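PDB 6QQ4: general odorant-binding protein 28a from Drosophila melanogaster, which probably binds and carries small odorant molecules, and is involved in detecting the floral odour beta-ionone. Local coordinates for residues A40-R45 against A103-G108; L85-T90 against G113-H118. All blocks are in the same frame, centred on the assembly; numbering follows the deposited sequence.

Contact 1. Residues A40-R45 against A103-G108; sequences AGKCLR and AAEAYG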
ATOM      1  N   ALA A  40      -3.914  -2.408  14.357  1.00 29.19           N
ATOM      2  CA  ALA A  40      -4.271  -1.039  14.010  1.00 28.16           C
ATOM      3  C   ALA A  40      -3.442  -0.539  12.827  1.00 26.07           C
ATOM      4  O   ALA A  40      -3.944   0.172  11.962  1.00 25.73           O
ATOM      5  CB  ALA A  40      -4.083  -0.126  15.216  1.00 27.99           C
ATOM      6  N   GLY A  41      -2.161  -0.903  12.805  1.00 24.40           N
ATOM      7  CA  GLY A  41      -1.293  -0.559  11.696  1.00 26.66           C
ATOM      8  C   GLY A  41      -1.734  -1.244  10.410  1.00 24.85           C
ATOM      9  O   GLY A  41      -1.633  -0.676   9.330  1.00 25.30           O
ATOM     10  N   LYS A  42      -2.214  -2.477  10.517  1.00 23.20           N
ATOM     11  CA  LYS A  42      -2.825  -3.143   9.360  1.00 25.82           C
ATOM     12  C   LYS A  42      -4.085  -2.401   8.908  1.00 26.75           C
ATOM     13  O   LYS A  42      -4.359  -2.256   7.697  1.00 27.37           O
ATOM     14  CB  LYS A  42      -3.193  -4.586   9.688  1.00 27.49           C
ATOM     15  CG  LYS A  42      -2.012  -5.485  10.036  1.00 24.23           C
ATOM     16  CD  LYS A  42      -2.505  -6.906  10.298  1.00 21.62           C
ATOM     17  CE  LYS A  42      -1.365  -7.799  10.715  1.00 30.43           C
ATOM     18  NZ  LYS A  42      -1.882  -9.169  11.055  1.00 35.91           N
ATOM     19  N   CYS A  43      -4.873  -1.949   9.880  1.00 23.27           N
ATOM     20  CA  CYS A  43      -6.081  -1.217   9.535  1.00 25.33           C
ATOM     21  C   CYS A  43      -5.695   0.178   9.004  1.00 26.34           C
ATOM     22  O   CYS A  43      -6.377   0.725   8.148  1.00 26.88           O
ATOM     23  CB  CYS A  43      -7.028  -1.111  10.734  1.00 28.00           C
ATOM     24  SG  CYS A  43      -7.858  -2.656  11.190  1.00 26.23           S
ATOM     25  N   LEU A  44      -4.608   0.754   9.512  1.00 26.16           N
ATOM     26  CA  LEU A  44      -4.136   2.032   8.978  1.00 27.18           C
ATOM     27  C   LEU A  44      -3.854   1.840   7.488  1.00 29.74           C
ATOM     28  O   LEU A  44      -4.329   2.580   6.635  1.00 27.41           O
ATOM     29  CB  LEU A  44      -2.890   2.525   9.716  1.00 30.04           C
ATOM     30  CG  LEU A  44      -2.198   3.783   9.172  1.00 34.45           C
ATOM     31  CD1 LEU A  44      -3.138   4.986   9.219  1.00 29.15           C
ATOM     32  CD2 LEU A  44      -0.920   4.073   9.937  1.00 31.58           C
ATOM     33  N   ARG A  45      -3.112   0.796   7.179  1.00 29.45           N
ATOM     34  CA  ARG A  45      -2.783   0.497   5.800  1.00 32.09           C
ATOM     35  C   ARG A  45      -4.002   0.251   4.924  1.00 30.95           C
ATOM     36  O   ARG A  45      -4.019   0.688   3.772  1.00 30.12           O
ATOM     37  CB  ARG A  45      -1.832  -0.691   5.758  1.00 27.45           C
ATOM     38  CG  ARG A  45      -0.470  -0.263   6.277  1.00 33.43           C
ATOM     39  CD  ARG A  45       0.389  -1.417   6.724  1.00 33.67           C
ATOM     40  NE  ARG A  45       1.501  -0.941   7.545  1.00 33.41           N
ATOM     41  CZ  ARG A  45       2.754  -1.366   7.418  1.00 37.29           C
ATOM     42  NH1 ARG A  45       3.049  -2.288   6.495  1.00 32.25           N
ATOM     43  NH2 ARG A  45       3.703  -0.868   8.204  1.00 26.27           N
ATOM     44  N   ALA A 103      -6.351  -8.130   4.991  1.00 27.70           N
ATOM     45  CA  ALA A 103      -6.195  -8.247   3.538  1.00 31.18           C
ATOM     46  C   ALA A 103      -5.234  -7.186   3.002  1.00 26.93           C
ATOM     47  O   ALA A 103      -4.422  -7.479   2.114  1.00 27.92           O
ATOM     48  CB  ALA A 103      -7.522  -8.142   2.849  1.00 28.16           C
ATOM     49  N   ALA A 104      -5.326  -5.966   3.535  1.00 26.94           N
ATOM     50  CA  ALA A 104      -4.425  -4.879   3.134  1.00 25.99           C
ATOM     51  C   ALA A 104      -2.976  -5.247   3.419  1.00 25.15           C
ATOM     52  O   ALA A 104      -2.090  -4.995   2.600  1.00 24.65           O
ATOM     53  CB  ALA A 104      -4.778  -3.598   3.830  1.00 23.53           C
ATOM     54  N   GLU A 105      -2.736  -5.886   4.554  1.00 29.07           N
ATOM     55  CA  GLU A 105      -1.376  -6.259   4.918  1.00 25.17           C
ATOM     56  C   GLU A 105      -0.839  -7.450   4.116  1.00 26.78           C
ATOM     57  O   GLU A 105       0.361  -7.537   3.848  1.00 26.51           O
ATOM     58  CB  GLU A 105      -1.302  -6.566   6.414  1.00 30.90           C
ATOM     59  CG  GLU A 105       0.085  -6.814   6.929  1.00 27.74           C
ATOM     60  CD  GLU A 105       1.027  -5.634   6.699  1.00 32.91           C
ATOM     61  OE1 GLU A 105       0.551  -4.541   6.349  1.00 31.18           O
ATOM     62  OE2 GLU A 105       2.252  -5.791   6.901  1.00 33.12           O
ATOM     63  N   ALA A 106      -1.713  -8.375   3.744  1.00 22.59           N
ATOM     64  CA  ALA A 106      -1.280  -9.480   2.905  1.00 28.15           C
ATOM     65  C   ALA A 106      -0.909  -8.943   1.515  1.00 27.39           C
ATOM     66  O   ALA A 106       0.063  -9.378   0.926  1.00 27.30           O
ATOM     67  CB  ALA A 106      -2.343 -10.542   2.813  1.00 28.38           C
ATOM     68  N   TYR A 107      -1.666  -7.975   1.006  1.00 27.38           N
ATOM     69  CA  TYR A 107      -1.252  -7.283  -0.216  1.00 30.17           C
ATOM     70  C   TYR A 107       0.065  -6.527  -0.036  1.00 28.13           C
ATOM     71  O   TYR A 107       0.914  -6.549  -0.919  1.00 33.40           O
ATOM     72  CB  TYR A 107      -2.350  -6.313  -0.688  1.00 28.80           C
ATOM     73  CG  TYR A 107      -3.542  -7.010  -1.282  1.00 28.31           C
ATOM     74  CD1 TYR A 107      -3.383  -8.006  -2.241  1.00 35.15           C
ATOM     75  CD2 TYR A 107      -4.832  -6.696  -0.868  1.00 30.41           C
ATOM     76  CE1 TYR A 107      -4.469  -8.660  -2.772  1.00 31.07           C
ATOM     77  CE2 TYR A 107      -5.926  -7.347  -1.387  1.00 28.07           C
ATOM     78  CZ  TYR A 107      -5.743  -8.325  -2.339  1.00 39.71           C
ATOM     79  OH  TYR A 107      -6.841  -8.968  -2.871  1.00 34.55           O
ATOM     80  N   GLY A 108       0.231  -5.857   1.106  1.00 26.21           N
ATOM     81  CA  GLY A 108       1.442  -5.094   1.394  1.00 27.10           C
ATOM     82  C   GLY A 108       2.684  -5.965   1.473  1.00 29.06           C
ATOM     83  O   GLY A 108       3.756  -5.595   1.006  1.00 28.11           O
TER
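The guanidinium of Arg45 and the carboxylate of Glu105 meet with their planes 62° apart, so OE1 reaches the guanidinium obliquely and the two flat groups cannot pair side by side. Arg45 NH1 lies 3.4 Å from Glu105 OE1 in a salt bridge whose hydrogen bond is weak, bent to 130° at the hydrogen. The same oxygen, Glu105 OE1, comes within 3.2 Å of Arg45 CD, so the carboxylate also touches the end of the aliphatic chain. Both groups have other partners: NH1 donates to the carbonyl of Gln34 and OE2 accepts from the amide of Ala36, which ties the segment before helix 39-52 into the same network. Two helices of the PBP/GOBP fold cross here, their local axes 8.3 Å apart at 78°, and the disulfide from Cys43 to Cys101 joins the same pair. Ala104 suits the close crossing because its methyl is small: Ala104 CB packs 4.1 Å from Lys42 O and equally near Arg45 C. On the more open flank, the extended chain of Lys42 crosses the stem of Glu105 at about a right angle, with Lys42 CG 3.8 Å from Glu105 CB. Glu105 holds CG anti to its own backbone N and bends at chi2, which brings OE1 of the carboxylate to Arg45, while Lys42 NZ stays 6.8 Å from Glu105 OE2, too far for contact.

Contact 2. Residues L85-T90 against G113-H118; sequences LEIGDT and GEAKKH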
ATOM      1  N   LEU A  85       3.292  -1.494 -11.839  1.00 44.50           N
ATOM      2  CA  LEU A  85       2.183  -2.024 -12.609  1.00 40.90           C
ATOM      3  C   LEU A  85       2.233  -3.539 -12.629  1.00 43.80           C
ATOM      4  O   LEU A  85       1.219  -4.201 -12.435  1.00 41.04           O
ATOM      5  CB  LEU A  85       2.201  -1.472 -14.031  1.00 48.01           C
ATOM      6  CG  LEU A  85       1.584  -0.082 -14.181  1.00 48.07           C
ATOM      7  CD1 LEU A  85       1.987   0.548 -15.505  1.00 52.00           C
ATOM      8  CD2 LEU A  85       0.066  -0.184 -14.058  1.00 53.45           C
ATOM      9  N   GLU A  86       3.426  -4.089 -12.835  1.00 42.32           N
ATOM     10  CA  GLU A  86       3.580  -5.534 -12.878  1.00 43.82           C
ATOM     11  C   GLU A  86       3.373  -6.142 -11.496  1.00 40.62           C
ATOM     12  O   GLU A  86       2.849  -7.244 -11.374  1.00 42.54           O
ATOM     13  CB  GLU A  86       4.949  -5.906 -13.434  1.00 41.50           C
ATOM     14  CG  GLU A  86       5.121  -5.468 -14.880  1.00 50.69           C
ATOM     15  CD  GLU A  86       6.550  -5.577 -15.373  1.00 57.41           C
ATOM     16  OE1 GLU A  86       7.265  -6.516 -14.958  1.00 63.65           O
ATOM     17  OE2 GLU A  86       6.958  -4.713 -16.177  1.00 60.66           O
ATOM     18  N   ILE A  87       3.785  -5.413 -10.462  1.00 43.03           N
ATOM     19  CA  ILE A  87       3.599  -5.854  -9.082  1.00 35.86           C
ATOM     20  C   ILE A  87       2.112  -5.932  -8.744  1.00 37.62           C
ATOM     21  O   ILE A  87       1.663  -6.890  -8.108  1.00 35.24           O
ATOM     22  CB  ILE A  87       4.347  -4.922  -8.111  1.00 36.25           C
ATOM     23  CG1 ILE A  87       5.861  -5.125  -8.282  1.00 32.98           C
ATOM     24  CG2 ILE A  87       3.880  -5.146  -6.653  1.00 37.90           C
ATOM     25  CD1 ILE A  87       6.717  -4.168  -7.489  1.00 36.40           C
ATOM     26  N   GLY A  88       1.347  -4.944  -9.203  1.00 38.36           N
ATOM     27  CA  GLY A  88      -0.099  -4.974  -9.068  1.00 40.93           C
ATOM     28  C   GLY A  88      -0.729  -6.226  -9.661  1.00 46.00           C
ATOM     29  O   GLY A  88      -1.562  -6.880  -9.029  1.00 43.49           O
ATOM     30  N   ASP A  89      -0.337  -6.570 -10.881  1.00 42.40           N
ATOM     31  CA  ASP A  89      -0.895  -7.752 -11.535  1.00 47.81           C
ATOM     32  C   ASP A  89      -0.492  -9.042 -10.819  1.00 44.06           C
ATOM     33  O   ASP A  89      -1.287  -9.984 -10.701  1.00 41.61           O
ATOM     34  CB  ASP A  89      -0.468  -7.808 -13.006  1.00 45.99           C
ATOM     35  CG  ASP A  89      -1.282  -6.878 -13.879  0.34 45.92           C
ATOM     36  OD1 ASP A  89      -2.343  -6.413 -13.414  0.69 48.48           O
ATOM     37  OD2 ASP A  89      -0.871  -6.621 -15.030  0.58 48.68           O
ATOM     38  N   THR A  90       0.744  -9.081 -10.336  1.00 41.36           N
ATOM     39  CA  THR A  90       1.201 -10.209  -9.542  1.00 41.48           C
ATOM     40  C   THR A  90       0.395 -10.344  -8.244  1.00 39.26           C
ATOM     41  O   THR A  90      -0.146 -11.408  -7.949  1.00 45.14           O
ATOM     42  CB  THR A  90       2.693 -10.082  -9.197  1.00 39.19           C
ATOM     43  OG1 THR A  90       3.475 -10.330 -10.369  1.00 42.25           O
ATOM     44  CG2 THR A  90       3.072 -11.083  -8.128  1.00 38.38           C
ATOM     45  N   GLY A 113       7.539  -7.624  -1.048  1.00 26.61           N
ATOM     46  CA  GLY A 113       8.257  -8.798  -1.506  1.00 26.89           C
ATOM     47  C   GLY A 113       8.692  -8.629  -2.944  1.00 30.78           C
ATOM     48  O   GLY A 113       9.862  -8.807  -3.273  1.00 30.40           O
ATOM     49  N   GLU A 114       7.737  -8.273  -3.795  1.00 28.72           N
ATOM     50  CA  GLU A 114       8.001  -8.110  -5.212  1.00 29.92           C
ATOM     51  C   GLU A 114       8.937  -6.927  -5.430  1.00 31.17           C
ATOM     52  O   GLU A 114       9.829  -6.974  -6.274  1.00 31.85           O
ATOM     53  CB  GLU A 114       6.689  -7.919  -5.972  1.00 32.20           C
ATOM     54  CG  GLU A 114       5.814  -9.154  -5.956  1.00 32.07           C
ATOM     55  CD  GLU A 114       6.526 -10.330  -6.585  1.00 41.69           C
ATOM     56  OE1 GLU A 114       7.000 -10.168  -7.733  1.00 37.24           O
ATOM     57  OE2 GLU A 114       6.631 -11.396  -5.935  1.00 42.47           O
ATOM     58  N   ALA A 115       8.728  -5.868  -4.659  1.00 31.83           N
ATOM     59  CA  ALA A 115       9.554  -4.669  -4.779  1.00 34.85           C
ATOM     60  C   ALA A 115      11.024  -4.972  -4.447  1.00 37.52           C
ATOM     61  O   ALA A 115      11.923  -4.388  -5.037  1.00 39.16           O
ATOM     62  CB  ALA A 115       9.015  -3.559  -3.890  1.00 31.07           C
ATOM     63  N   LYS A 116      11.261  -5.896  -3.521  1.00 31.92           N
ATOM     64  CA  LYS A 116      12.630  -6.304  -3.185  1.00 33.47           C
ATOM     65  C   LYS A 116      13.235  -7.150  -4.279  1.00 34.53           C
ATOM     66  O   LYS A 116      14.410  -7.013  -4.608  1.00 41.49           O
ATOM     67  CB  LYS A 116      12.663  -7.079  -1.875  1.00 32.53           C
ATOM     68  CG  LYS A 116      12.373  -6.238  -0.653  1.00 31.28           C
ATOM     69  CD  LYS A 116      12.026  -7.160   0.512  1.00 27.23           C
ATOM     70  CE  LYS A 116      11.778  -6.387   1.793  1.00 35.19           C
ATOM     71  NZ  LYS A 116      13.032  -5.797   2.299  1.00 35.96           N
ATOM     72  N   LYS A 117      12.421  -8.038  -4.832  1.00 35.02           N
ATOM     73  CA  LYS A 117      12.837  -8.893  -5.934  1.00 36.13           C
ATOM     74  C   LYS A 117      13.218  -8.066  -7.170  1.00 39.82           C
ATOM     75  O   LYS A 117      14.256  -8.304  -7.785  1.00 39.53           O
ATOM     76  CB  LYS A 117      11.721  -9.886  -6.245  1.00 32.55           C
ATOM     77  CG  LYS A 117      11.903 -10.736  -7.487  1.00 41.78           C
ATOM     78  CD  LYS A 117      11.114 -12.035  -7.367  1.00 42.29           C
ATOM     79  CE  LYS A 117       9.743 -11.819  -6.727  1.00 45.46           C
ATOM     80  NZ  LYS A 117       8.929 -13.082  -6.658  1.00 39.92           N
ATOM     81  N   HIS A 118      12.403  -7.065  -7.494  1.00 41.21           N
ATOM     82  CA  HIS A 118      12.605  -6.236  -8.687  1.00 44.37           C
ATOM     83  C   HIS A 118      13.490  -5.004  -8.495  1.00 46.11           C
ATOM     84  O   HIS A 118      13.574  -4.149  -9.388  1.00 46.85           O
ATOM     85  CB  HIS A 118      11.250  -5.786  -9.236  1.00 43.37           C
ATOM     86  CG  HIS A 118      10.443  -6.899  -9.816  1.00 48.96           C
ATOM     87  ND1 HIS A 118      10.912  -7.699 -10.839  1.00 54.73           N
ATOM     88  CD2 HIS A 118       9.201  -7.352  -9.522  1.00 41.52           C
ATOM     89  CE1 HIS A 118       9.996  -8.600 -11.143  1.00 54.35           C
ATOM     90  NE2 HIS A 118       8.949  -8.413 -10.357  1.00 53.83           N
TER
HETATM   91  O   HOH W   1       5.644  -8.609  -9.841  1.00 41.22           O
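Helix segments 85-90 and 113-117 run at 136° to one another with their axes 10.1 Å apart at closest approach, and their backbones come nearest at Ile87 and Glu114, whose CA atoms are 6.3 Å apart. Ile87 makes the apolar contact here; the end of its side chain comes closer to the other helix than its first bond would suggest. Its side chain and that of Glu114 lie alongside each other, running opposite ways, with Ile87 CG1 3.7 Å from Glu114 CB, while the extended arm (chi2 174°) carries Ile87 CD1 onward to 4.3 Å from the CB of Ala115. A branched aliphatic residue fits here, since CG2 also packs on the Glu114 methylene while CG1 borders the His118 ring obliquely. Thr90 uses both of its branches: CG2 lies 3.9 Å from Glu114 CD, and OG1 hydrogen-bonds a water at 2.8 Å. That water donates to Glu114 OE1 and makes a weak, longer bond to His118 NE2, linking polar ends of both segments. Glu114 OE2 receives Lys117 NZ at 2.9 Å on its syn side, a salt bridge one turn along the same helix that probably steadies the bent glutamate. His118 is the first residue to leave helical geometry, yet its N still bonds to Glu114 O. Overall, an apolar centre with a water-bridged polar rim joins two helices at the surface of the all-helical PBP/GOBP fold of insect odorant-binding proteins.

Both contacts draw on helix 100-117: contact 1 uses its N-terminal half and contact 2 its C-terminal end, with centres about 17 Å apart and nearest atoms about 5 Å apart without touching. Along the chain the segments alternate, 40-45, 85-90, 103-108 and 113-118, so the last long helix packs against helix 39-52 and then against helix 78-91. Contact 1 is buried and contact 2 lies at the surface. Pentaethylene glycol, probably from the crystallisation liquor, is bound about 4 Å from the side chain of Arg45 and about 4 Å from that of Ile87, consistent with these helices lining part of a ligand pocket, as in other odorant-binding proteins.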